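Local atomic coordinates of geranyltranstransferase (Methylococcus capsulatus, PDB entry 3TS7), a protein that probably makes farnesyl diphosphate by head-to-tail condensation of isoprenoid diphosphates, as a magnesium-dependent synthase of the FPP/GGPP family. Residues F12-V20 against G50-A60; A125-Q133 against R144-A152. All blocks are in the same frame, centred on the assembly; numbering follows the deposited sequence.

How the interactions relate
Both contacts are largely buried helix pairs of an all-helical isoprenoid synthase fold, but they hold different elements and lie in different places. Interaction 1 sets helix 5-27 steeply across the start of helix 53-65, its centre about 10 Å from the centre of the chain; interaction 2 joins helices 113-133 and 141-155 nearly antiparallel, its centre about 16 Å from that point and against the second subunit. Their centres are about 20 Å apart and their nearest atoms about 8 Å; helix 73-90 packs on both. Interaction 1 mixes apolar packing with a glutamine hydrogen bond to a backbone carbonyl, a water bridge and phosphate-binding basic residues, whereas interaction 2 is aliphatic and aromatic, with one arginine at its end.

Interaction 1 (F12-V20 against G50-A60); sequences FMRSSQERV and GKRMRPLLTYA. With PO4 (phosphate ion), chain E; PO4 (phosphate ion), chain F.
L56 enters helix 5-27 as a knob among F12, M13, S16 and Q17, its CD2 lying 3.7 Å from S16 CB while CD1 meets the sulfur of M13. F12 reaches across with CG anti to the backbone N (chi1 165°), which carries its ring tip CZ to 3.7 Å from A60 CB and brings L56 O to the ring edge. The Y59 ring turns an edge to V20, with CE2 3.9 Å from V20 CB; the methyl CG2 of V20 rests on the P55 ring, and CG1 on the aliphatic part of R52.

The polar link is Q17 NE2 to K51 O, 2.9 Å, with the acceptor close to the amide plane but the donor well above the carbonyl plane. Nearby, a water bridges Q17 O and R52 NE. R52, at the N-cap position, is further fixed by V46 O, E21 and E80, while D73 bonds to Y59 OH and pairs with R19. On the 50-60 side, K51 NZ and R54 NH1 hydrogen-bond to separate phosphate ions, R54 NH1 at 2.8 Å from O4 of the chain E phosphate; the ions probably come from the crystallisation liquor, but the basic patch is consistent with diphosphate binding in this family.

The two short helical segments cross at 109° with axes 9.9 Å apart; helix 288-298 packs on F12, M13 and A60, and helix 73-90 on P55 and Y59.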
loop_
_atom_site.group_PDB
_atom_site.type_symbol
_atom_site.label_atom_id
_atom_site.label_comp_id
_atom_site.label_asym_id
_atom_site.label_seq_id
_atom_site.Cartn_x
_atom_site.Cartn_y
_atom_site.Cartn_z
ATOM N N PHE B 12 -26.694 16.176 -0.407
ATOM C CA PHE B 12 -25.814 15.240 -1.047
ATOM C C PHE B 12 -24.702 14.841 -0.077
ATOM O O PHE B 12 -24.387 13.663 0.037
ATOM C CB PHE B 12 -25.265 15.802 -2.368
ATOM C CG PHE B 12 -24.086 15.044 -2.892
ATOM C CD1 PHE B 12 -24.273 13.947 -3.713
ATOM C CD2 PHE B 12 -22.781 15.422 -2.543
ATOM C CE1 PHE B 12 -23.180 13.225 -4.195
ATOM C CE2 PHE B 12 -21.687 14.712 -3.016
ATOM C CZ PHE B 12 -21.886 13.611 -3.840
ATOM N N MET B 13 -24.145 15.817 0.640
ATOM C CA MET B 13 -23.057 15.565 1.594
ATOM C C MET B 13 -23.454 14.602 2.697
ATOM O O MET B 13 -22.772 13.602 2.913
ATOM C CB MET B 13 -22.551 16.851 2.239
ATOM C CG MET B 13 -21.756 17.761 1.324
ATOM S SD MET B 13 -20.439 18.645 2.191
ATOM C CE MET B 13 -20.776 18.256 3.912
ATOM N N ARG B 14 -24.545 14.925 3.392
ATOM C CA ARG B 14 -25.037 14.135 4.515
ATOM C C ARG B 14 -25.290 12.698 4.074
ATOM O O ARG B 14 -24.815 11.766 4.711
ATOM C CB ARG B 14 -26.321 14.758 5.072
ATOM C CG ARG B 14 -26.913 14.045 6.298
ATOM C CD ARG B 14 -28.444 14.146 6.320
ATOM N NE ARG B 14 -29.072 13.347 5.261
ATOM C CZ ARG B 14 -29.662 12.164 5.441
ATOM N NH1 ARG B 14 -30.195 11.529 4.405
ATOM N NH2 ARG B 14 -29.731 11.612 6.650
ATOM N N SER B 15 -26.003 12.547 2.959
ATOM C CA SER B 15 -26.320 11.244 2.390
ATOM C C SER B 15 -25.079 10.430 1.965
ATOM O O SER B 15 -25.002 9.235 2.243
ATOM C CB SER B 15 -27.309 11.406 1.231
ATOM O OG SER B 15 -27.394 10.223 0.469
ATOM N N SER B 16 -24.113 11.075 1.308
ATOM C CA SER B 16 -22.889 10.395 0.868
ATOM C C SER B 16 -22.000 9.968 2.031
ATOM O O SER B 16 -21.359 8.916 1.973
ATOM C CB SER B 16 -22.093 11.258 -0.114
ATOM O OG SER B 16 -22.780 11.382 -1.340
ATOM N N GLN B 17 -21.974 10.779 3.084
ATOM C CA GLN B 17 -21.196 10.465 4.272
ATOM C C GLN B 17 -21.742 9.236 5.008
ATOM O O GLN B 17 -20.970 8.446 5.545
ATOM C CB GLN B 17 -21.115 11.671 5.204
ATOM C CG GLN B 17 -20.142 12.739 4.712
ATOM C CD GLN B 17 -20.163 13.999 5.562
ATOM O OE1 GLN B 17 -21.129 14.265 6.272
ATOM N NE2 GLN B 17 -19.093 14.784 5.487
ATOM N N GLU B 18 -23.064 9.075 5.018
ATOM C CA GLU B 18 -23.682 7.875 5.573
ATOM C C GLU B 18 -23.456 6.654 4.683
ATOM O O GLU B 18 -23.162 5.565 5.187
ATOM C CB GLU B 18 -25.173 8.100 5.809
ATOM C CG GLU B 18 -25.469 9.019 6.999
ATOM C CD GLU B 18 -26.865 9.644 6.952
ATOM O OE1 GLU B 18 -27.696 9.223 6.113
ATOM O OE2 GLU B 18 -27.129 10.566 7.759
ATOM N N ARG B 19 -23.581 6.846 3.369
ATOM C CA ARG B 19 -23.357 5.778 2.390
ATOM C C ARG B 19 -21.909 5.272 2.408
ATOM O O ARG B 19 -21.674 4.060 2.381
ATOM C CB ARG B 19 -23.755 6.221 0.985
ATOM C CG ARG B 19 -23.567 5.153 -0.058
ATOM C CD ARG B 19 -23.802 5.677 -1.446
ATOM N NE ARG B 19 -23.683 4.592 -2.417
ATOM C CZ ARG B 19 -24.693 4.074 -3.102
ATOM N NH1 ARG B 19 -25.921 4.560 -2.950
ATOM N NH2 ARG B 19 -24.467 3.080 -3.958
ATOM N N VAL B 20 -20.941 6.186 2.483
ATOM C CA VAL B 20 -19.535 5.774 2.602
ATOM C C VAL B 20 -19.218 5.136 3.979
ATOM O O VAL B 20 -18.394 4.227 4.056
ATOM C CB VAL B 20 -18.544 6.937 2.269
ATOM C CG1 VAL B 20 -18.406 7.888 3.440
ATOM C CG2 VAL B 20 -17.178 6.386 1.847
ATOM N N GLY B 50 -15.580 12.022 10.042
ATOM C CA GLY B 50 -14.513 12.683 9.299
ATOM C C GLY B 50 -15.206 13.359 8.135
ATOM O O GLY B 50 -16.354 13.033 7.823
ATOM N N LYS B 51 -14.522 14.293 7.482
ATOM C CA LYS B 51 -15.143 15.073 6.408
ATOM C C LYS B 51 -15.474 14.269 5.147
ATOM O O LYS B 51 -16.401 14.628 4.419
ATOM C CB LYS B 51 -14.287 16.291 6.058
ATOM C CG LYS B 51 -13.986 17.203 7.239
ATOM C CD LYS B 51 -13.259 18.465 6.775
ATOM C CE LYS B 51 -12.375 19.044 7.873
ATOM N NZ LYS B 51 -11.069 18.328 7.954
ATOM N N ARG B 52 -14.736 13.177 4.914
ATOM C CA ARG B 52 -14.908 12.312 3.723
ATOM C C ARG B 52 -14.779 13.094 2.418
ATOM O O ARG B 52 -15.535 12.863 1.471
ATOM C CB ARG B 52 -16.238 11.525 3.741
ATOM C CG ARG B 52 -16.566 10.828 5.049
ATOM C CD ARG B 52 -15.526 9.785 5.407
ATOM N NE ARG B 52 -15.950 8.922 6.506
ATOM C CZ ARG B 52 -15.136 8.118 7.191
ATOM N NH1 ARG B 52 -13.843 8.061 6.906
ATOM N NH2 ARG B 52 -15.618 7.371 8.175
ATOM N N MET B 53 -13.813 14.014 2.373
ATOM C CA MET B 53 -13.677 14.907 1.231
ATOM C C MET B 53 -13.392 14.125 -0.049
ATOM O O MET B 53 -13.976 14.398 -1.107
ATOM C CB MET B 53 -12.550 15.918 1.470
ATOM C CG MET B 53 -12.547 17.063 0.442
ATOM S SD MET B 53 -10.935 17.641 -0.128
ATOM C CE MET B 53 -10.005 17.866 1.380
ATOM N N ARG B 54 -12.479 13.163 0.040
ATOM C CA ARG B 54 -12.130 12.385 -1.150
ATOM C C ARG B 54 -13.276 11.511 -1.711
ATOM O O ARG B 54 -13.479 11.512 -2.929
ATOM C CB ARG B 54 -10.802 11.643 -0.968
ATOM C CG ARG B 54 -9.626 12.595 -0.898
ATOM C CD ARG B 54 -8.585 12.105 0.066
ATOM N NE ARG B 54 -7.640 13.167 0.388
ATOM C CZ ARG B 54 -7.774 14.005 1.403
ATOM N NH1 ARG B 54 -6.853 14.932 1.600
ATOM N NH2 ARG B 54 -8.809 13.917 2.224
ATOM N N PRO B 55 -14.016 10.772 -0.844
ATOM C CA PRO B 55 -15.248 10.104 -1.279
ATOM C C PRO B 55 -16.298 11.043 -1.845
ATOM O O PRO B 55 -16.953 10.687 -2.815
ATOM C CB PRO B 55 -15.783 9.494 0.021
ATOM C CG PRO B 55 -14.551 9.116 0.733
ATOM C CD PRO B 55 -13.609 10.268 0.484
ATOM N N LEU B 56 -16.470 12.216 -1.233
ATOM C CA LEU B 56 -17.437 13.201 -1.747
ATOM C C LEU B 56 -17.066 13.592 -3.163
ATOM O O LEU B 56 -17.926 13.610 -4.039
ATOM C CB LEU B 56 -17.506 14.436 -0.864
ATOM C CG LEU B 56 -18.187 14.292 0.494
ATOM C CD1 LEU B 56 -17.955 15.550 1.323
ATOM C CD2 LEU B 56 -19.655 13.995 0.343
ATOM N N LEU B 57 -15.780 13.862 -3.395
ATOM C CA LEU B 57 -15.294 14.103 -4.749
ATOM C C LEU B 57 -15.575 12.934 -5.687
ATOM O O LEU B 57 -15.978 13.153 -6.813
ATOM C CB LEU B 57 -13.800 14.409 -4.750
ATOM C CG LEU B 57 -13.477 15.808 -4.224
ATOM C CD1 LEU B 57 -11.989 15.903 -3.938
ATOM C CD2 LEU B 57 -13.923 16.855 -5.243
ATOM N N THR B 58 -15.357 11.695 -5.233
ATOM C CA THR B 58 -15.674 10.533 -6.073
ATOM C C THR B 58 -17.186 10.466 -6.394
ATOM O O THR B 58 -17.569 10.360 -7.562
ATOM C CB THR B 58 -15.189 9.212 -5.428
ATOM O OG1 THR B 58 -13.770 9.297 -5.207
ATOM C CG2 THR B 58 -15.462 8.040 -6.362
ATOM N N TYR B 59 -18.019 10.542 -5.363
ATOM C CA TYR B 59 -19.463 10.456 -5.561
ATOM C C TYR B 59 -19.987 11.644 -6.383
ATOM O O TYR B 59 -20.782 11.459 -7.296
ATOM C CB TYR B 59 -20.195 10.364 -4.221
ATOM C CG TYR B 59 -20.060 9.027 -3.483
ATOM C CD1 TYR B 59 -20.380 7.812 -4.103
ATOM C CD2 TYR B 59 -19.654 9.001 -2.150
ATOM C CE1 TYR B 59 -20.272 6.594 -3.402
ATOM C CE2 TYR B 59 -19.543 7.810 -1.449
ATOM C CZ TYR B 59 -19.858 6.613 -2.079
ATOM O OH TYR B 59 -19.732 5.461 -1.341
ATOM N N ALA B 60 -19.510 12.852 -6.090
ATOM C CA ALA B 60 -19.986 14.041 -6.821
ATOM C C ALA B 60 -19.573 14.026 -8.272
ATOM O O ALA B 60 -20.358 14.400 -9.132
ATOM C CB ALA B 60 -19.516 15.337 -6.139
HETATM P P PO4 E . -8.566 16.774 4.846
HETATM O O1 PO4 E . -8.130 15.868 5.978
HETATM O O2 PO4 E . -9.967 16.432 4.400
HETATM O O3 PO4 E . -8.560 18.201 5.319
HETATM O O4 PO4 E . -7.602 16.605 3.697
HETATM P P PO4 F . -10.391 13.918 7.613
HETATM O O1 PO4 F . -10.511 12.813 6.596
HETATM O O2 PO4 F . -10.897 15.206 7.013
HETATM O O3 PO4 F . -11.237 13.592 8.819
HETATM O O4 PO4 F . -8.951 14.058 8.022
HETATM O O HOH W 1 -18.642 8.818 6.863
#

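Interaction 2 (A125-Q133 against R144-A152); sequences ALAFHVLAQ and RIAMIETLA
Helices 113-133 and 141-155 form a helical hairpin, and at its heart L131 lies against I148 and L151. The CB of L131 is 3.8 Å from I148 CG1, and its CD1 reaches the same distance from L151 CD2 while also touching the backbone oxygen of M147. L151 CD2 serves a second purpose, packing on A127 CB and lying over one face of the F128 ring, offset toward the rim. The edge of that ring faces the other backbone: CZ comes to 3.6 Å from A152 CA, and I148 O lies near the ring plane. The end of the I148 branch that touches L131, CD1, meets A132, while CG2 lies against F128 CD2.

Such up-and-down neighbours are characteristic of the all-helical isoprenoid synthase fold; here the short segments run almost antiparallel, at 164°, with axes 9.2 Å apart. Ten residues separate them, and the end of the first helix is secured from the second. R144 stretches out with its CG anti to the backbone N (chi1 -161°) and bends at chi3, laying CG and CD beside L131 O and bringing NH2 to 2.7 Å from that oxygen. The N-H...O angle is 149°, with the donor above the carbonyl plane. NH1 donates to D134 O, so one guanidinium bonds a carbonyl in the last turn of helix 113-133 and another just beyond it, where its positive charge would probably suit the helix dipole. A leucine in place of R144 would probably leave L131 O and D134 O without these donors and the helix end less firmly tied.

Helix 73-90 covers A127, L131 and L151, while F128 stacks on F128 of the second subunit, whose H129 and E149 bond to E149 and H129 of this chain.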
loop_
_atom_site.group_PDB
_atom_site.type_symbol
_atom_site.label_atom_id
_atom_site.label_comp_id
_atom_site.label_asym_id
_atom_site.label_seq_id
_atom_site.Cartn_x
_atom_site.Cartn_y
_atom_site.Cartn_z
ATOM N N ALA B 125 -2.697 -1.847 1.686
ATOM C CA ALA B 125 -2.920 -3.087 0.956
ATOM C C ALA B 125 -4.416 -3.365 0.652
ATOM O O ALA B 125 -4.751 -3.835 -0.435
ATOM C CB ALA B 125 -2.284 -4.260 1.711
ATOM N N LEU B 126 -5.273 -3.074 1.621
ATOM C CA LEU B 126 -6.714 -3.227 1.522
ATOM C C LEU B 126 -7.338 -2.313 0.456
ATOM O O LEU B 126 -8.285 -2.706 -0.219
ATOM C CB LEU B 126 -7.327 -2.867 2.863
ATOM C CG LEU B 126 -8.762 -3.269 3.209
ATOM C CD1 LEU B 126 -8.976 -4.796 3.165
ATOM C CD2 LEU B 126 -9.037 -2.750 4.602
ATOM N N ALA B 127 -6.814 -1.088 0.322
ATOM C CA ALA B 127 -7.257 -0.199 -0.739
ATOM C C ALA B 127 -7.105 -0.865 -2.089
ATOM O O ALA B 127 -8.034 -0.843 -2.907
ATOM C CB ALA B 127 -6.499 1.120 -0.710
ATOM N N PHE B 128 -5.945 -1.481 -2.313
ATOM C CA PHE B 128 -5.669 -2.112 -3.575
ATOM C C PHE B 128 -6.454 -3.429 -3.744
ATOM O O PHE B 128 -6.782 -3.811 -4.873
ATOM C CB PHE B 128 -4.171 -2.360 -3.699
ATOM C CG PHE B 128 -3.381 -1.118 -3.962
ATOM C CD1 PHE B 128 -2.588 -0.556 -2.963
ATOM C CD2 PHE B 128 -3.447 -0.494 -5.208
ATOM C CE1 PHE B 128 -1.845 0.597 -3.212
ATOM C CE2 PHE B 128 -2.721 0.663 -5.462
ATOM C CZ PHE B 128 -1.920 1.206 -4.461
ATOM N N HIS B 129 -6.699 -4.124 -2.627
ATOM C CA HIS B 129 -7.561 -5.336 -2.618
ATOM C C HIS B 129 -8.988 -4.981 -3.042
ATOM O O HIS B 129 -9.583 -5.695 -3.877
ATOM C CB HIS B 129 -7.525 -6.035 -1.248
ATOM C CG HIS B 129 -8.649 -7.003 -1.004
ATOM N ND1 HIS B 129 -8.787 -8.186 -1.704
ATOM C CD2 HIS B 129 -9.670 -6.975 -0.108
ATOM C CE1 HIS B 129 -9.846 -8.839 -1.253
ATOM N NE2 HIS B 129 -10.407 -8.119 -0.295
ATOM N N VAL B 130 -9.504 -3.863 -2.517
ATOM C CA VAL B 130 -10.840 -3.357 -2.929
ATOM C C VAL B 130 -10.891 -3.104 -4.448
ATOM O O VAL B 130 -11.771 -3.631 -5.136
ATOM C CB VAL B 130 -11.300 -2.122 -2.096
ATOM C CG1 VAL B 130 -12.570 -1.482 -2.678
ATOM C CG2 VAL B 130 -11.578 -2.517 -0.677
ATOM N N LEU B 131 -9.906 -2.398 -5.000
ATOM C CA LEU B 131 -9.938 -2.079 -6.431
ATOM C C LEU B 131 -9.785 -3.313 -7.323
ATOM O O LEU B 131 -10.440 -3.414 -8.363
ATOM C CB LEU B 131 -8.886 -1.027 -6.807
ATOM C CG LEU B 131 -9.038 0.414 -6.314
ATOM C CD1 LEU B 131 -7.866 1.248 -6.873
ATOM C CD2 LEU B 131 -10.385 1.052 -6.726
ATOM N N ALA B 132 -8.935 -4.251 -6.915
ATOM C CA ALA B 132 -8.640 -5.410 -7.753
ATOM C C ALA B 132 -9.785 -6.440 -7.741
ATOM O O ALA B 132 -9.997 -7.149 -8.711
ATOM C CB ALA B 132 -7.324 -6.072 -7.318
ATOM N N GLN B 133 -10.515 -6.508 -6.643
ATOM C CA GLN B 133 -11.378 -7.648 -6.387
ATOM C C GLN B 133 -12.866 -7.322 -6.180
ATOM O O GLN B 133 -13.706 -8.187 -6.421
ATOM C CB GLN B 133 -10.824 -8.444 -5.195
ATOM C CG GLN B 133 -11.409 -9.846 -4.993
ATOM C CD GLN B 133 -12.739 -9.847 -4.250
ATOM O OE1 GLN B 133 -13.590 -10.708 -4.487
ATOM N NE2 GLN B 133 -12.942 -8.859 -3.383
ATOM N N ARG B 144 -10.485 -1.189 -14.619
ATOM C CA ARG B 144 -10.124 -1.599 -13.284
ATOM C C ARG B 144 -8.600 -1.477 -13.100
ATOM O O ARG B 144 -8.133 -0.933 -12.095
ATOM C CB ARG B 144 -10.596 -3.032 -13.030
ATOM C CG ARG B 144 -10.668 -3.364 -11.565
ATOM C CD ARG B 144 -10.997 -4.841 -11.297
ATOM N NE ARG B 144 -12.436 -5.128 -11.250
ATOM C CZ ARG B 144 -13.178 -5.132 -10.148
ATOM N NH1 ARG B 144 -14.464 -5.444 -10.219
ATOM N NH2 ARG B 144 -12.657 -4.820 -8.976
ATOM N N ILE B 145 -7.854 -1.920 -14.102
ATOM C CA ILE B 145 -6.387 -1.851 -14.089
ATOM C C ILE B 145 -5.958 -0.393 -14.023
ATOM O O ILE B 145 -5.099 -0.025 -13.233
ATOM C CB ILE B 145 -5.806 -2.498 -15.349
ATOM C CG1 ILE B 145 -5.933 -4.012 -15.222
ATOM C CG2 ILE B 145 -4.338 -2.116 -15.534
ATOM C CD1 ILE B 145 -5.620 -4.762 -16.463
ATOM N N ALA B 146 -6.603 0.443 -14.831
ATOM C CA ALA B 146 -6.325 1.877 -14.814
ATOM C C ALA B 146 -6.618 2.522 -13.464
ATOM O O ALA B 146 -5.888 3.412 -13.047
ATOM C CB ALA B 146 -7.082 2.577 -15.940
ATOM N N MET B 147 -7.671 2.083 -12.771
ATOM C CA MET B 147 -7.961 2.592 -11.429
ATOM C C MET B 147 -6.850 2.279 -10.436
ATOM O O MET B 147 -6.501 3.114 -9.584
ATOM C CB MET B 147 -9.229 1.968 -10.874
ATOM C CG MET B 147 -10.510 2.490 -11.493
ATOM S SD MET B 147 -11.906 1.659 -10.747
ATOM C CE MET B 147 -13.258 2.430 -11.650
ATOM N N ILE B 148 -6.332 1.057 -10.544
ATOM C CA ILE B 148 -5.255 0.575 -9.659
ATOM C C ILE B 148 -3.997 1.386 -9.918
ATOM O O ILE B 148 -3.392 1.912 -8.971
ATOM C CB ILE B 148 -4.985 -0.943 -9.843
ATOM C CG1 ILE B 148 -6.222 -1.751 -9.414
ATOM C CG2 ILE B 148 -3.739 -1.369 -9.055
ATOM C CD1 ILE B 148 -6.358 -3.093 -10.103
ATOM N N GLU B 149 -3.635 1.525 -11.194
ATOM C CA GLU B 149 -2.485 2.349 -11.575
ATOM C C GLU B 149 -2.611 3.777 -11.081
ATOM O O GLU B 149 -1.638 4.340 -10.569
ATOM C CB GLU B 149 -2.221 2.300 -13.087
ATOM C CG GLU B 149 -1.179 3.340 -13.620
ATOM C CD GLU B 149 0.183 3.351 -12.887
ATOM O OE1 GLU B 149 0.512 2.414 -12.119
ATOM O OE2 GLU B 149 0.939 4.330 -13.075
ATOM N N THR B 150 -3.818 4.335 -11.200
ATOM C CA THR B 150 -4.111 5.672 -10.724
ATOM C C THR B 150 -3.819 5.789 -9.247
ATOM O O THR B 150 -3.119 6.720 -8.816
ATOM C CB THR B 150 -5.589 6.047 -10.984
ATOM O OG1 THR B 150 -5.765 6.217 -12.386
ATOM C CG2 THR B 150 -5.973 7.332 -10.246
ATOM N N LEU B 151 -4.326 4.835 -8.465
ATOM C CA LEU B 151 -4.169 4.918 -7.015
ATOM C C LEU B 151 -2.701 4.701 -6.611
ATOM O O LEU B 151 -2.191 5.366 -5.694
ATOM C CB LEU B 151 -5.101 3.945 -6.279
ATOM C CG LEU B 151 -5.226 4.177 -4.757
ATOM C CD1 LEU B 151 -6.022 5.427 -4.409
ATOM C CD2 LEU B 151 -5.884 2.958 -4.102
ATOM N N ALA B 152 -2.017 3.808 -7.311
ATOM C CA ALA B 152 -0.632 3.512 -6.977
ATOM C C ALA B 152 0.261 4.717 -7.279
ATOM O O ALA B 152 1.097 5.055 -6.469
ATOM C CB ALA B 152 -0.153 2.299 -7.715
#